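Local coordinates for protein alcohol dehydrogenase YqhD (Escherichia coli, PDB 4QGS) that reduces a broad range of short-chain aldehydes to alcohols with NADPH, using one zinc ion per subunit, at residues 239-244 and 249-254. Residues are numbered along the deposited sequence; the frame is centred on the assembly and turned at random.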
loop_
_atom_site.group_PDB
_atom_site.type_symbol
_atom_site.label_atom_id
_atom_site.label_comp_id
_atom_site.label_asym_id
_atom_site.label_seq_id
_atom_site.Cartn_x
_atom_site.Cartn_y
_atom_site.Cartn_z
ATOM N N GLY A 239 -4.089 8.111 14.593
ATOM C CA GLY A 239 -5.017 7.770 13.526
ATOM C C GLY A 239 -6.418 8.316 13.751
ATOM O O GLY A 239 -6.969 8.969 12.869
ATOM N N PRO A 240 -6.999 8.065 14.939
ATOM C CA PRO A 240 -8.331 8.630 15.199
ATOM C C PRO A 240 -8.327 10.154 15.184
ATOM O O PRO A 240 -9.318 10.764 14.779
ATOM C CB PRO A 240 -8.666 8.103 16.597
ATOM C CG PRO A 240 -7.880 6.840 16.719
ATOM C CD PRO A 240 -6.574 7.168 16.026
ATOM N N LYS A 241 -7.228 10.763 15.616
ATOM C CA LYS A 241 -7.141 12.218 15.616
ATOM C C LYS A 241 -7.138 12.798 14.201
ATOM O O LYS A 241 -7.548 13.937 13.996
ATOM C CB LYS A 241 -5.887 12.680 16.346
ATOM C CG LYS A 241 -5.828 12.266 17.790
ATOM C CD LYS A 241 -4.525 12.786 18.403
ATOM C CE LYS A 241 -4.251 12.195 19.765
ATOM N NZ LYS A 241 -2.862 12.543 20.196
ATOM N N ALA A 242 -6.652 12.028 13.228
ATOM C CA ALA A 242 -6.566 12.534 11.860
ATOM C C ALA A 242 -7.977 12.749 11.309
ATOM O O ALA A 242 -8.197 13.595 10.444
ATOM C CB ALA A 242 -5.764 11.582 10.975
ATOM N N LEU A 243 -8.920 11.990 11.844
ATOM C CA LEU A 243 -10.318 12.124 11.460
ATOM C C LEU A 243 -10.972 13.307 12.178
ATOM O O LEU A 243 -11.744 14.064 11.582
ATOM C CB LEU A 243 -11.069 10.832 11.763
ATOM C CG LEU A 243 -10.654 9.596 10.964
ATOM C CD1 LEU A 243 -11.364 8.367 11.515
ATOM C CD2 LEU A 243 -10.961 9.771 9.472
ATOM N N LYS A 244 -10.650 13.468 13.457
ATOM C CA LYS A 244 -11.254 14.511 14.299
ATOM C C LYS A 244 -10.646 15.874 14.031
ATOM O O LYS A 244 -11.315 16.910 14.155
ATOM C CB LYS A 244 -11.089 14.168 15.781
ATOM C CG LYS A 244 -11.894 12.950 16.225
ATOM C CD LYS A 244 -11.390 12.398 17.554
ATOM C CE LYS A 244 -11.969 11.014 17.825
ATOM N NZ LYS A 244 -11.320 10.335 18.977
ATOM N N TYR A 249 -1.522 19.641 11.805
ATOM C CA TYR A 249 -0.308 19.241 11.099
ATOM C C TYR A 249 0.444 18.098 11.781
ATOM O O TYR A 249 0.831 17.138 11.111
ATOM C CB TYR A 249 0.657 20.416 10.912
ATOM C CG TYR A 249 1.911 19.939 10.221
ATOM C CD1 TYR A 249 1.934 19.773 8.848
ATOM C CD2 TYR A 249 3.050 19.611 10.947
ATOM C CE1 TYR A 249 3.055 19.313 8.205
ATOM C CE2 TYR A 249 4.186 19.139 10.315
ATOM C CZ TYR A 249 4.180 18.995 8.938
ATOM O OH TYR A 249 5.294 18.528 8.282
ATOM N N ASP A 250 0.680 18.217 13.089
ATOM C CA ASP A 250 1.466 17.212 13.809
ATOM C C ASP A 250 0.816 15.841 13.698
ATOM O O ASP A 250 1.504 14.824 13.489
ATOM C CB ASP A 250 1.625 17.589 15.287
ATOM C CG ASP A 250 2.647 18.692 15.513
ATOM O OD1 ASP A 250 3.397 19.028 14.572
ATOM O OD2 ASP A 250 2.703 19.212 16.651
ATOM N N VAL A 251 -0.508 15.821 13.837
ATOM C CA VAL A 251 -1.282 14.586 13.714
ATOM C C VAL A 251 -1.151 13.997 12.321
ATOM O O VAL A 251 -0.816 12.810 12.173
ATOM C CB VAL A 251 -2.774 14.818 14.035
ATOM C CG1 VAL A 251 -3.627 13.648 13.537
ATOM C CG2 VAL A 251 -2.955 15.010 15.524
ATOM N N ARG A 252 -1.389 14.820 11.299
ATOM C CA ARG A 252 -1.353 14.335 9.911
ATOM C C ARG A 252 0.060 13.920 9.506
ATOM O O ARG A 252 0.250 12.977 8.734
ATOM C CB ARG A 252 -1.890 15.406 8.949
ATOM C CG ARG A 252 -3.343 15.819 9.209
ATOM C CD ARG A 252 -4.286 14.618 9.390
ATOM N NE ARG A 252 -4.378 13.759 8.214
ATOM C CZ ARG A 252 -5.280 13.908 7.247
ATOM N NH1 ARG A 252 -6.164 14.902 7.307
ATOM N NH2 ARG A 252 -5.303 13.064 6.226
ATOM N N ALA A 253 1.048 14.615 10.054
ATOM C CA ALA A 253 2.448 14.272 9.815
ATOM C C ALA A 253 2.800 12.911 10.416
ATOM O O ALA A 253 3.426 12.061 9.759
ATOM C CB ALA A 253 3.374 15.365 10.385
ATOM N N ASN A 254 2.412 12.695 11.670
ATOM C CA ASN A 254 2.694 11.410 12.307
ATOM C C ASN A 254 2.011 10.275 11.568
ATOM O O ASN A 254 2.584 9.202 11.409
ATOM C CB ASN A 254 2.257 11.409 13.772
ATOM C CG ASN A 254 3.291 12.034 14.681
ATOM O OD1 ASN A 254 4.477 11.725 14.581
ATOM N ND2 ASN A 254 2.849 12.908 15.576
#
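Lys241 and Ala242 meet Val251 and Arg252 in a buried, apolar helix-helix contact, where the last turns of helix 222-244 pack against the first turn of helix 249-262 across a short connecting loop. Val251 is the wedge: its CG1 lies 3.4 Å from the backbone N of Ala242 and 3.9 Å from Ala242 CB. With CG1 anti to the backbone N (chi1 164°), this methyl drops onto the backbone between Lys241 and Ala242. Both methyls touch Lys241 CB, CG1 the nearer at 3.7 Å, and CG2 alone reaches on along the lysine stem, 4.0 Å from Lys241 CD. The two side chains cross at about a right angle, the extended lysine running past the valine and carrying its ammonium away to a salt bridge with Asp238. Cutting Val251 back to an alanine removes both methyls, which would probably leave a gap over the Lys241-Ala242 backbone and take apolar cover from the lysine stem. The two consecutive helices and their short loop form a helix-loop-helix corner in the helical C-terminal domain of the iron-containing alcohol dehydrogenase fold; the axes of 239-244 and 249-254 approach to 8.8 Å, their directions 132° apart. Ala242 and Arg252 have the nearest CA atoms, 5.8 Å apart. Ala242 CB touches Arg252 CD at 3.7 Å and meets the guanidinium obliquely near NE. Bent at chi2 and chi3, the arginine chain brings its end closer to 239-244, and NH1 donates to the carbonyl O of Pro246, tying helix 249-262 to the connecting loop. Val199 of helix 196-211 packs on both Ala242 and Arg252, and the arginine also touches Thr191 and Tyr192, in the loop that carries the NADP(+)-binding residues Tyr190 and Thr193.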